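Thymine dioxygenase (Neurospora crassa, PDB 5C3Q) probably hydroxylates the methyl group of thymine as an iron- and 2-oxoglutarate-dependent dioxygenase. Local coordinates at residues 156-161 / 222-227; 160-165 / 293-298; 217-222 / 328-333; 260-265 / 319-324. One frame throughout, in Å; residues are numbered along the deposited sequence.

In the fold
Interactions 1 and 2 lie side by side, their centres about 7 Å apart: helix 147-173 packs first on strand 222-227 and then on strand 284-295, neighbours in the large mixed sheet. Interaction 3, its centre about 17 Å from that of interaction 1, joins the loop leading into strand 222-227 to helix 323-332, and interaction 4, its centre about 12 Å from that of interaction 3, holds the approach to that helix. Along the chain, interactions 1 and 3 cross, whereas interaction 4 falls between the two segments of interaction 3. The first two thus back the sheet that carries the 2-oxoglutarate pocket, the third closes over thymine, and the fourth lies away from the active site.

Interaction 1 of 4, residues 156-161 / 222-227; sequences DQCKAL and ITLLFQ. With AKG (2-oxoglutaric acid), chain F.
Helix 147-173 lies against the major sheet of the double-stranded beta-helix, where Cys158 and Leu161 meet Leu224 and Phe226 of strand 222-227. The local axes approach to 10.0 Å and run at 129° to each other. Leu224 CD1 lies 4.0 Å from Cys158 CB and equally close to Leu161 CD2, and it also touches the carbonyl oxygen of Cys158. The two leucine side chains cross obliquely. Beside them, Cys158 SG is turned anti to its carbonyl carbon (chi1 -70°), which sets the sulfur 3.8 Å from Phe226 CE1. This is a sulfur-aromatic contact of oblique geometry, 66° off the ring normal, and Phe154 of the same helix meets the Phe226 ring edge-to-face. Alternation along the strand separates two environments, as expected of a sheet with one side under a helix and the other lining the active-site barrel: Leu224 and Phe226 are directed to the helix, and Leu225 between them to the bound 2-oxoglutarate. Leu225 CD2 comes within 3.3 Å of O3 of the cosubstrate, and CD1 is 3.7 Å from its C5, both at one terminal carboxylate. Replacing Leu225 by an alanine would probably open a gap beside that carboxylate and give it more room to shift. Ser290 and Arg288 supply hydrogen bonds to the cosubstrate, and Gln227 OE1 accepts one from Arg288 NH2.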
# COMPACT_ATOMS: atom_id res chain seq x y z
N ASP A 156 0.77 15.03 -1.66
CA ASP A 156 0.87 15.58 -3.02
C ASP A 156 2.10 15.08 -3.79
O ASP A 156 2.03 14.87 -5.00
CB ASP A 156 0.85 17.11 -2.99
CG ASP A 156 -0.51 17.67 -2.56
OD1 ASP A 156 -1.51 16.91 -2.61
OD2 ASP A 156 -0.58 18.86 -2.19
N GLN A 157 3.21 14.85 -3.09
CA GLN A 157 4.39 14.27 -3.73
C GLN A 157 4.19 12.80 -4.12
O GLN A 157 4.66 12.37 -5.17
CB GLN A 157 5.61 14.42 -2.82
CG GLN A 157 6.04 15.87 -2.66
CD GLN A 157 7.37 16.02 -1.96
OE1 GLN A 157 8.31 15.27 -2.23
NE2 GLN A 157 7.46 16.99 -1.07
N CYS A 158 3.48 12.04 -3.29
CA CYS A 158 3.11 10.66 -3.63
C CYS A 158 2.07 10.63 -4.75
O CYS A 158 2.10 9.74 -5.60
CB CYS A 158 2.57 9.92 -2.40
SG CYS A 158 3.80 9.53 -1.14
N LYS A 159 1.15 11.59 -4.73
CA LYS A 159 0.18 11.76 -5.81
C LYS A 159 0.89 11.98 -7.15
O LYS A 159 0.50 11.41 -8.17
CB LYS A 159 -0.75 12.95 -5.49
CG LYS A 159 -1.61 13.46 -6.64
CD LYS A 159 -2.37 14.70 -6.19
CE LYS A 159 -3.00 15.44 -7.35
NZ LYS A 159 -3.62 16.72 -6.90
N ALA A 160 1.94 12.80 -7.13
CA ALA A 160 2.76 13.04 -8.32
C ALA A 160 3.50 11.77 -8.77
O ALA A 160 3.57 11.49 -9.96
CB ALA A 160 3.74 14.17 -8.07
N LEU A 161 4.03 11.01 -7.82
CA LEU A 161 4.71 9.75 -8.15
C LEU A 161 3.76 8.71 -8.75
O LEU A 161 4.13 7.98 -9.66
CB LEU A 161 5.41 9.17 -6.91
CG LEU A 161 6.25 7.90 -7.11
CD1 LEU A 161 7.29 8.08 -8.20
CD2 LEU A 161 6.92 7.50 -5.80
N ILE A 222 -2.19 1.27 -7.65
CA ILE A 222 -0.92 0.87 -7.04
C ILE A 222 -0.84 1.33 -5.58
O ILE A 222 -1.61 2.18 -5.13
CB ILE A 222 0.32 1.40 -7.82
CG1 ILE A 222 0.42 2.93 -7.73
CG2 ILE A 222 0.29 0.95 -9.28
CD1 ILE A 222 1.67 3.51 -8.36
N THR A 223 0.10 0.74 -4.86
CA THR A 223 0.41 1.18 -3.51
C THR A 223 1.89 1.51 -3.47
O THR A 223 2.72 0.76 -3.98
CB THR A 223 0.09 0.09 -2.47
OG1 THR A 223 -1.30 -0.23 -2.52
CG2 THR A 223 0.44 0.57 -1.05
N LEU A 224 2.20 2.66 -2.87
CA LEU A 224 3.58 3.06 -2.64
C LEU A 224 3.84 2.76 -1.18
O LEU A 224 3.26 3.41 -0.30
CB LEU A 224 3.78 4.55 -2.93
CG LEU A 224 3.27 5.03 -4.29
CD1 LEU A 224 3.33 6.54 -4.38
CD2 LEU A 224 4.06 4.38 -5.42
N LEU A 225 4.69 1.77 -0.91
CA LEU A 225 4.98 1.34 0.45
C LEU A 225 6.39 1.74 0.86
O LEU A 225 7.38 1.25 0.31
CB LEU A 225 4.81 -0.18 0.60
CG LEU A 225 5.04 -0.66 2.04
CD1 LEU A 225 3.86 -0.32 2.92
CD2 LEU A 225 5.33 -2.14 2.07
N PHE A 226 6.46 2.65 1.83
CA PHE A 226 7.72 3.09 2.40
C PHE A 226 7.88 2.34 3.72
O PHE A 226 7.05 2.48 4.62
CB PHE A 226 7.69 4.60 2.65
CG PHE A 226 7.37 5.41 1.43
CD1 PHE A 226 6.05 5.65 1.06
CD2 PHE A 226 8.38 5.96 0.66
CE1 PHE A 226 5.74 6.41 -0.06
CE2 PHE A 226 8.08 6.72 -0.47
CZ PHE A 226 6.76 6.94 -0.83
N GLN A 227 8.93 1.52 3.83
CA GLN A 227 9.17 0.76 5.06
C GLN A 227 10.52 1.15 5.67
O GLN A 227 11.45 1.54 4.96
CB GLN A 227 9.10 -0.75 4.82
CG GLN A 227 10.16 -1.34 3.89
CD GLN A 227 10.05 -2.86 3.75
OE1 GLN A 227 9.50 -3.54 4.62
NE2 GLN A 227 10.58 -3.39 2.66
C1 AKG F . -1.07 -2.36 4.00
O1 AKG F . -1.93 -2.64 3.11
O2 AKG F . -1.29 -1.49 4.87
C2 AKG F . 0.21 -3.09 4.03
O5 AKG F . 0.37 -4.05 3.29
C3 AKG F . 1.30 -2.63 4.97
C4 AKG F . 2.59 -3.42 4.72
C5 AKG F . 3.72 -2.92 5.59
O3 AKG F . 4.89 -3.11 5.19
O4 AKG F . 3.47 -2.35 6.68

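Interaction 2 of 4, residues 160-165 / 293-298; sequences ALHIEV and YFCNPN. With TDR (thymine), chain G; AKG (2-oxoglutaric acid), chain F.
The imidazole of His162 lies flat against the side chain of Cys295, whose CB stands over the middle of the ring, 3.3 Å from its centroid and only 6° off the normal, a close CH-pi contact. Cys295 SG covers the same face nearer the root of the ring: it is 3.5 Å from His162 CG and lies 29° off the normal as seen from the centroid. With CG anti to the backbone N (chi1 178°), the ring is carried from the helix toward the strand. At the far end of the imidazole, CE1 approaches the carbonyl oxygen of Asn296 obliquely at 3.7 Å, without a hydrogen bond. The Asn296 amide turns to another partner, its ND2 bonding to Asp188 O.

One residue before Cys295, Phe294 faces the opposite side of the sheet and stacks on thymine. C4 of the base lies 3.4 Å above the phenyl plane, and Phe294 CG is 3.5 Å from N3. The edge of the same ring meets 2-oxoglutarate, with CZ 3.5 Å from O1 in the ring plane. A serine in place of Phe294 would probably leave one face of thymine without its stacking partner and remove the edge contact to 2-oxoglutarate, letting the base shift more easily. With helix 147-173 behind it and both ligands before it, strand 284-295 plays the part of a core strand of the double-stranded beta-helix in 2-oxoglutarate-dependent oxygenases.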
# COMPACT_ATOMS: atom_id res chain seq x y z
N ALA A 160 1.94 12.80 -7.13
CA ALA A 160 2.76 13.04 -8.32
C ALA A 160 3.50 11.77 -8.77
O ALA A 160 3.57 11.49 -9.96
CB ALA A 160 3.74 14.17 -8.07
N LEU A 161 4.03 11.01 -7.82
CA LEU A 161 4.71 9.75 -8.15
C LEU A 161 3.76 8.71 -8.75
O LEU A 161 4.13 7.98 -9.66
CB LEU A 161 5.41 9.17 -6.91
CG LEU A 161 6.25 7.90 -7.11
CD1 LEU A 161 7.29 8.08 -8.20
CD2 LEU A 161 6.92 7.50 -5.80
N HIS A 162 2.53 8.65 -8.23
CA HIS A 162 1.50 7.79 -8.81
C HIS A 162 1.33 8.06 -10.30
O HIS A 162 1.35 7.14 -11.12
CB HIS A 162 0.16 8.00 -8.10
CG HIS A 162 -0.96 7.18 -8.64
ND1 HIS A 162 -2.26 7.64 -8.67
CD2 HIS A 162 -0.99 5.94 -9.18
CE1 HIS A 162 -3.04 6.71 -9.20
NE2 HIS A 162 -2.29 5.67 -9.52
N ILE A 163 1.17 9.33 -10.64
CA ILE A 163 0.99 9.74 -12.03
C ILE A 163 2.17 9.26 -12.89
O ILE A 163 1.96 8.75 -13.98
CB ILE A 163 0.79 11.27 -12.15
CG1 ILE A 163 -0.59 11.65 -11.59
CG2 ILE A 163 0.89 11.75 -13.59
CD1 ILE A 163 -0.74 13.12 -11.25
N GLU A 164 3.39 9.39 -12.36
CA GLU A 164 4.59 9.01 -13.12
C GLU A 164 4.73 7.50 -13.28
O GLU A 164 5.15 7.03 -14.33
CB GLU A 164 5.86 9.59 -12.47
CG GLU A 164 5.90 11.12 -12.38
CD GLU A 164 6.16 11.82 -13.71
OE1 GLU A 164 6.05 11.19 -14.79
OE2 GLU A 164 6.48 13.03 -13.67
N VAL A 165 4.39 6.73 -12.24
CA VAL A 165 4.43 5.27 -12.33
C VAL A 165 3.42 4.77 -13.37
O VAL A 165 3.73 3.87 -14.14
CB VAL A 165 4.19 4.58 -10.97
CG1 VAL A 165 4.05 3.07 -11.14
CG2 VAL A 165 5.34 4.88 -10.02
N TYR A 293 0.88 4.37 0.88
CA TYR A 293 0.11 5.33 0.11
C TYR A 293 -0.69 4.58 -0.95
O TYR A 293 -0.16 4.16 -1.99
CB TYR A 293 1.03 6.38 -0.51
CG TYR A 293 0.31 7.53 -1.17
CD1 TYR A 293 -0.10 8.63 -0.43
CD2 TYR A 293 0.03 7.51 -2.53
CE1 TYR A 293 -0.76 9.69 -1.03
CE2 TYR A 293 -0.62 8.56 -3.14
CZ TYR A 293 -1.02 9.65 -2.39
OH TYR A 293 -1.67 10.70 -2.99
N PHE A 294 -1.98 4.39 -0.67
CA PHE A 294 -2.88 3.68 -1.58
C PHE A 294 -3.30 4.61 -2.70
O PHE A 294 -3.95 5.63 -2.46
CB PHE A 294 -4.12 3.19 -0.84
CG PHE A 294 -3.83 2.24 0.30
CD1 PHE A 294 -3.18 1.04 0.06
CD2 PHE A 294 -4.22 2.55 1.59
CE1 PHE A 294 -2.92 0.16 1.09
CE2 PHE A 294 -3.96 1.67 2.63
CZ PHE A 294 -3.31 0.48 2.38
N CYS A 295 -2.90 4.27 -3.92
CA CYS A 295 -3.31 5.02 -5.09
C CYS A 295 -4.54 4.38 -5.72
O CYS A 295 -4.64 3.15 -5.82
CB CYS A 295 -2.19 5.10 -6.11
SG CYS A 295 -0.63 5.72 -5.46
N ASN A 296 -5.48 5.23 -6.14
CA ASN A 296 -6.71 4.79 -6.76
C ASN A 296 -6.99 5.57 -8.04
O ASN A 296 -6.57 6.72 -8.17
CB ASN A 296 -7.88 5.01 -5.80
CG ASN A 296 -7.76 4.18 -4.53
OD1 ASN A 296 -7.64 2.96 -4.58
ND2 ASN A 296 -7.81 4.84 -3.38
N PRO A 297 -7.72 4.96 -8.98
CA PRO A 297 -8.28 5.78 -10.04
C PRO A 297 -9.24 6.81 -9.43
O PRO A 297 -9.67 6.63 -8.29
CB PRO A 297 -9.07 4.78 -10.90
CG PRO A 297 -8.60 3.43 -10.49
CD PRO A 297 -8.15 3.56 -9.08
N ASN A 298 -9.53 7.87 -10.18
CA ASN A 298 -10.54 8.84 -9.75
C ASN A 298 -11.81 8.07 -9.39
O ASN A 298 -12.18 7.15 -10.11
CB ASN A 298 -10.83 9.85 -10.86
CG ASN A 298 -9.58 10.58 -11.34
OD1 ASN A 298 -8.59 10.67 -10.63
ND2 ASN A 298 -9.64 11.09 -12.56
N1 TDR G . -7.38 0.53 2.65
C2 TDR G . -7.42 1.17 1.35
O2 TDR G . -7.95 2.26 1.23
N3 TDR G . -6.84 0.51 0.20
C4 TDR G . -6.21 -0.76 0.34
O4 TDR G . -5.72 -1.28 -0.65
C5 TDR G . -6.16 -1.42 1.65
CM5 TDR G . -5.52 -2.76 1.85
C6 TDR G . -6.76 -0.75 2.81
C1 AKG F . -1.07 -2.36 4.00
O1 AKG F . -1.93 -2.64 3.11
O2 AKG F . -1.29 -1.49 4.87
C2 AKG F . 0.21 -3.09 4.03
O5 AKG F . 0.37 -4.05 3.29
C3 AKG F . 1.30 -2.63 4.97
C4 AKG F . 2.59 -3.42 4.72
C5 AKG F . 3.72 -2.92 5.59
O3 AKG F . 4.89 -3.11 5.19
O4 AKG F . 3.47 -2.35 6.68

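Interaction 3 of 4, residues 217-222 / 328-333; sequences TDYGSI and VQRLAA. With NI (nickel (II) ion), chain E; TDR (thymine), chain G; EDO (1,2-ethanediol), chain J.
Arg330 reaches from helix 323-332 onto the ring of Tyr219, starting with CB, which sits over the ring centre, 3.9 Å from the centroid and 7° off the normal in a CH-pi contact. The chain then bends at chi2 and chi3. CD passes a 1,2-ethanediol molecule, probably from the crystallisation liquor, and NE and CZ come back over the CD1 side of the ring. The guanidinium is not parallel to the phenol, its plane being turned by 55°, and NH2 is 3.4 Å from Tyr219 CE1. Thr217 OG1 lies at the guanidinium edge without a bond; its partner is Asp258, whose carboxylate also forms a salt bridge with Arg330 NH1. Tyr326 OH bonds to NH1 as well.

The tyrosine is therefore held between arginine and substrate. Thymine C4 lies 3.3 Å over the opposite face, toward the ring's rim, while Leu331 CD2 touches the edge at CE2. Tyr219 N donates to thymine O4 at 2.8 Å. The nickel ion is coordinated by Asp218 OD1 at 2.2 Å, together with His216 and His273. The thymine methyl carbon CM5 lies 4.6 Å from the nickel, consistent with oxidation of that carbon where iron occupies the site.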
# COMPACT_ATOMS: atom_id res chain seq x y z
N THR A 217 -4.78 -8.65 -0.36
CA THR A 217 -4.40 -7.90 -1.55
C THR A 217 -4.85 -6.45 -1.36
O THR A 217 -5.85 -6.19 -0.66
CB THR A 217 -5.05 -8.47 -2.82
OG1 THR A 217 -6.48 -8.52 -2.67
CG2 THR A 217 -4.54 -9.88 -3.11
N ASP A 218 -4.11 -5.52 -1.95
CA ASP A 218 -4.51 -4.11 -1.96
C ASP A 218 -5.60 -3.91 -3.00
O ASP A 218 -5.73 -4.70 -3.94
CB ASP A 218 -3.31 -3.20 -2.24
CG ASP A 218 -2.30 -3.16 -1.09
OD1 ASP A 218 -2.55 -3.73 -0.01
OD2 ASP A 218 -1.24 -2.53 -1.27
N TYR A 219 -6.38 -2.84 -2.85
CA TYR A 219 -7.62 -2.66 -3.60
C TYR A 219 -7.50 -1.84 -4.88
O TYR A 219 -8.26 -2.08 -5.83
CB TYR A 219 -8.69 -1.98 -2.73
CG TYR A 219 -8.91 -2.56 -1.35
CD1 TYR A 219 -8.74 -3.92 -1.10
CD2 TYR A 219 -9.34 -1.74 -0.31
CE1 TYR A 219 -8.95 -4.44 0.17
CE2 TYR A 219 -9.56 -2.26 0.96
CZ TYR A 219 -9.37 -3.60 1.19
OH TYR A 219 -9.59 -4.11 2.45
N GLY A 220 -6.58 -0.88 -4.90
CA GLY A 220 -6.58 0.19 -5.91
C GLY A 220 -5.73 -0.05 -7.14
O GLY A 220 -5.63 -1.17 -7.64
N SER A 221 -5.13 1.03 -7.65
CA SER A 221 -4.28 0.95 -8.84
C SER A 221 -2.89 0.46 -8.44
O SER A 221 -2.46 -0.62 -8.86
CB SER A 221 -4.20 2.31 -9.54
OG SER A 221 -3.87 3.35 -8.63
N ILE A 222 -2.19 1.27 -7.65
CA ILE A 222 -0.92 0.87 -7.04
C ILE A 222 -0.84 1.33 -5.58
O ILE A 222 -1.61 2.18 -5.13
CB ILE A 222 0.32 1.40 -7.82
CG1 ILE A 222 0.42 2.93 -7.73
CG2 ILE A 222 0.29 0.95 -9.28
CD1 ILE A 222 1.67 3.51 -8.36
N VAL A 328 -15.50 1.26 -2.05
CA VAL A 328 -16.34 1.30 -0.85
C VAL A 328 -16.86 -0.09 -0.51
O VAL A 328 -16.94 -0.43 0.66
CB VAL A 328 -17.50 2.33 -0.92
CG1 VAL A 328 -16.96 3.74 -0.90
CG2 VAL A 328 -18.40 2.11 -2.12
N GLN A 329 -17.18 -0.89 -1.52
CA GLN A 329 -17.59 -2.27 -1.30
C GLN A 329 -16.48 -3.08 -0.61
O GLN A 329 -16.76 -3.84 0.31
CB GLN A 329 -18.01 -2.94 -2.61
CG GLN A 329 -19.36 -2.44 -3.11
CD GLN A 329 -19.77 -2.92 -4.50
OE1 GLN A 329 -20.87 -2.60 -4.95
NE2 GLN A 329 -18.91 -3.66 -5.19
N ARG A 330 -15.23 -2.88 -1.02
CA ARG A 330 -14.10 -3.56 -0.39
C ARG A 330 -13.87 -3.06 1.04
O ARG A 330 -13.63 -3.84 1.95
CB ARG A 330 -12.81 -3.38 -1.21
CG ARG A 330 -12.84 -3.97 -2.62
CD ARG A 330 -12.96 -5.49 -2.64
NE ARG A 330 -11.85 -6.15 -1.96
CZ ARG A 330 -10.67 -6.44 -2.51
NH1 ARG A 330 -10.42 -6.12 -3.78
NH2 ARG A 330 -9.74 -7.05 -1.79
N LEU A 331 -13.94 -1.74 1.22
CA LEU A 331 -13.74 -1.13 2.53
C LEU A 331 -14.86 -1.45 3.51
O LEU A 331 -14.62 -1.59 4.70
CB LEU A 331 -13.60 0.39 2.39
CG LEU A 331 -12.33 0.86 1.69
CD1 LEU A 331 -12.49 2.26 1.11
CD2 LEU A 331 -11.15 0.81 2.66
N ALA A 332 -16.08 -1.58 3.00
CA ALA A 332 -17.25 -1.80 3.84
C ALA A 332 -17.49 -3.27 4.22
O ALA A 332 -18.17 -3.54 5.21
CB ALA A 332 -18.50 -1.25 3.16
N ALA A 333 -16.92 -4.20 3.45
CA ALA A 333 -17.23 -5.64 3.58
C ALA A 333 -17.09 -6.20 4.99
O ALA A 333 -18.01 -6.85 5.50
CB ALA A 333 -16.38 -6.44 2.60
NI NI E . -1.10 -4.13 1.62
N1 TDR G . -7.38 0.53 2.65
C2 TDR G . -7.42 1.17 1.35
O2 TDR G . -7.95 2.26 1.23
N3 TDR G . -6.84 0.51 0.20
C4 TDR G . -6.21 -0.76 0.34
O4 TDR G . -5.72 -1.28 -0.65
C5 TDR G . -6.16 -1.42 1.65
CM5 TDR G . -5.52 -2.76 1.85
C6 TDR G . -6.76 -0.75 2.81
C1 EDO J . -16.19 -6.26 -4.60
O1 EDO J . -16.46 -4.92 -5.02
C2 EDO J . -17.47 -6.89 -4.05
O2 EDO J . -17.20 -7.71 -2.90
O HOH W 1 0.22 -2.56 0.79

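Interaction 4 of 4, residues 260-265 / 319-324; sequences LARWSN and EGINSG. With EDO (1,2-ethanediol), chain K.
The guanidinium of Arg262 lies with one face under Ile321, whose CD1 stands 3.3 Å above the plane, toward the rim, and is 3.4 Å from NE. Its edges are given to polar partners. NH2 donates to the carbonyl oxygen of Glu319 at 2.9 Å with an N-H...O angle of 176°, the acceptor practically in the guanidinium plane while the donor is tilted 25° from the plane of the carbonyl. A water bridges NE to that same oxygen, so Glu319 O takes two hydrogen bonds. NH1 and NH2 also bond to the two hydroxyls of a 1,2-ethanediol, probably from the crystallisation liquor, NH1 to O2 at 2.8 Å and NH2 to O1 at 3.2 Å.

Arg262 spans the distance because its CG is anti to the backbone N (chi1 -176°) and the chain stays extended as far as NE. Ile321 comes from the opposite direction and lays both branches on the group, with CG2 3.4 Å from Arg262 NH2. The contact thus joins the end of helix 258-263 to strand 321-322, the short strand that pairs with 302-303 and leads directly into helix 323-332. Asn265 leaves helix 258-263 in a Schellman motif with positive phi, and its side chain bonds to the backbone at Lys317 and Glu315, a second tie to the segment just before Glu319. Beyond Ile321, Asn322 is the N-cap of helix 323-332, its OD1 accepting from Lys325 N.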
# COMPACT_ATOMS: atom_id res chain seq x y z
N LEU A 260 -6.27 -2.37 -10.56
CA LEU A 260 -5.35 -2.37 -11.71
C LEU A 260 -5.27 -3.76 -12.35
O LEU A 260 -5.26 -3.88 -13.57
CB LEU A 260 -3.95 -1.87 -11.33
CG LEU A 260 -2.91 -1.82 -12.46
CD1 LEU A 260 -3.41 -1.03 -13.66
CD2 LEU A 260 -1.61 -1.22 -11.94
N ALA A 261 -5.23 -4.80 -11.53
CA ALA A 261 -5.27 -6.18 -12.03
C ALA A 261 -6.46 -6.37 -12.96
O ALA A 261 -6.31 -6.82 -14.10
CB ALA A 261 -5.35 -7.16 -10.87
N ARG A 262 -7.63 -5.99 -12.47
CA ARG A 262 -8.87 -6.07 -13.22
C ARG A 262 -8.87 -5.16 -14.47
O ARG A 262 -9.27 -5.58 -15.55
CB ARG A 262 -10.02 -5.68 -12.30
CG ARG A 262 -11.39 -5.81 -12.91
CD ARG A 262 -12.43 -5.14 -12.03
NE ARG A 262 -13.75 -5.35 -12.61
CZ ARG A 262 -14.77 -5.97 -12.02
NH1 ARG A 262 -14.67 -6.45 -10.78
NH2 ARG A 262 -15.91 -6.09 -12.69
N TRP A 263 -8.45 -3.92 -14.27
CA TRP A 263 -8.31 -2.92 -15.35
C TRP A 263 -7.42 -3.42 -16.50
O TRP A 263 -7.70 -3.17 -17.68
CB TRP A 263 -7.71 -1.66 -14.73
CG TRP A 263 -7.92 -0.37 -15.46
CD1 TRP A 263 -8.63 -0.16 -16.60
CD2 TRP A 263 -7.45 0.91 -15.03
NE1 TRP A 263 -8.60 1.18 -16.94
CE2 TRP A 263 -7.89 1.85 -15.98
CE3 TRP A 263 -6.69 1.35 -13.94
CZ2 TRP A 263 -7.59 3.21 -15.87
CZ3 TRP A 263 -6.40 2.70 -13.83
CH2 TRP A 263 -6.85 3.61 -14.79
N SER A 264 -6.36 -4.14 -16.14
CA SER A 264 -5.39 -4.68 -17.08
C SER A 264 -5.81 -6.02 -17.69
O SER A 264 -5.03 -6.64 -18.43
CB SER A 264 -4.04 -4.85 -16.37
OG SER A 264 -4.06 -5.96 -15.49
N ASN A 265 -7.02 -6.47 -17.37
CA ASN A 265 -7.51 -7.78 -17.80
C ASN A 265 -6.63 -8.92 -17.31
O ASN A 265 -6.38 -9.88 -18.04
CB ASN A 265 -7.66 -7.83 -19.33
CG ASN A 265 -8.63 -8.91 -19.77
OD1 ASN A 265 -9.71 -9.04 -19.20
ND2 ASN A 265 -8.25 -9.69 -20.78
N GLU A 319 -16.70 -7.36 -16.43
CA GLU A 319 -17.61 -6.26 -16.75
C GLU A 319 -17.02 -4.96 -16.24
O GLU A 319 -16.25 -4.95 -15.28
CB GLU A 319 -18.98 -6.48 -16.08
CG GLU A 319 -19.77 -7.64 -16.64
CD GLU A 319 -21.19 -7.72 -16.08
OE1 GLU A 319 -21.85 -6.67 -15.96
OE2 GLU A 319 -21.63 -8.85 -15.76
N GLY A 320 -17.38 -3.86 -16.89
CA GLY A 320 -16.97 -2.54 -16.42
C GLY A 320 -17.54 -2.23 -15.05
O GLY A 320 -18.64 -2.68 -14.72
N ILE A 321 -16.79 -1.50 -14.23
CA ILE A 321 -17.27 -1.06 -12.92
C ILE A 321 -16.81 0.36 -12.61
O ILE A 321 -15.77 0.81 -13.10
CB ILE A 321 -16.77 -1.96 -11.77
CG1 ILE A 321 -15.28 -2.27 -11.94
CG2 ILE A 321 -17.58 -3.25 -11.70
CD1 ILE A 321 -14.60 -2.66 -10.65
N ASN A 322 -17.60 1.04 -11.79
CA ASN A 322 -17.20 2.33 -11.26
C ASN A 322 -16.15 2.13 -10.17
O ASN A 322 -16.35 1.34 -9.25
CB ASN A 322 -18.40 3.07 -10.66
CG ASN A 322 -17.99 4.32 -9.93
OD1 ASN A 322 -18.02 4.36 -8.70
ND2 ASN A 322 -17.58 5.34 -10.67
N SER A 323 -15.05 2.86 -10.27
CA SER A 323 -13.93 2.74 -9.34
C SER A 323 -14.35 3.02 -7.89
O SER A 323 -14.11 2.20 -7.00
CB SER A 323 -12.81 3.70 -9.74
OG SER A 323 -11.65 3.48 -8.96
N GLY A 324 -14.97 4.17 -7.66
CA GLY A 324 -15.40 4.58 -6.32
C GLY A 324 -16.28 3.55 -5.64
O GLY A 324 -16.04 3.18 -4.49
C1 EDO K . -18.40 -7.10 -10.76
O1 EDO K . -18.62 -7.63 -12.08
C2 EDO K . -17.41 -8.00 -10.04
O2 EDO K . -16.66 -7.30 -9.04
O HOH W 2 -13.49 -4.07 -15.21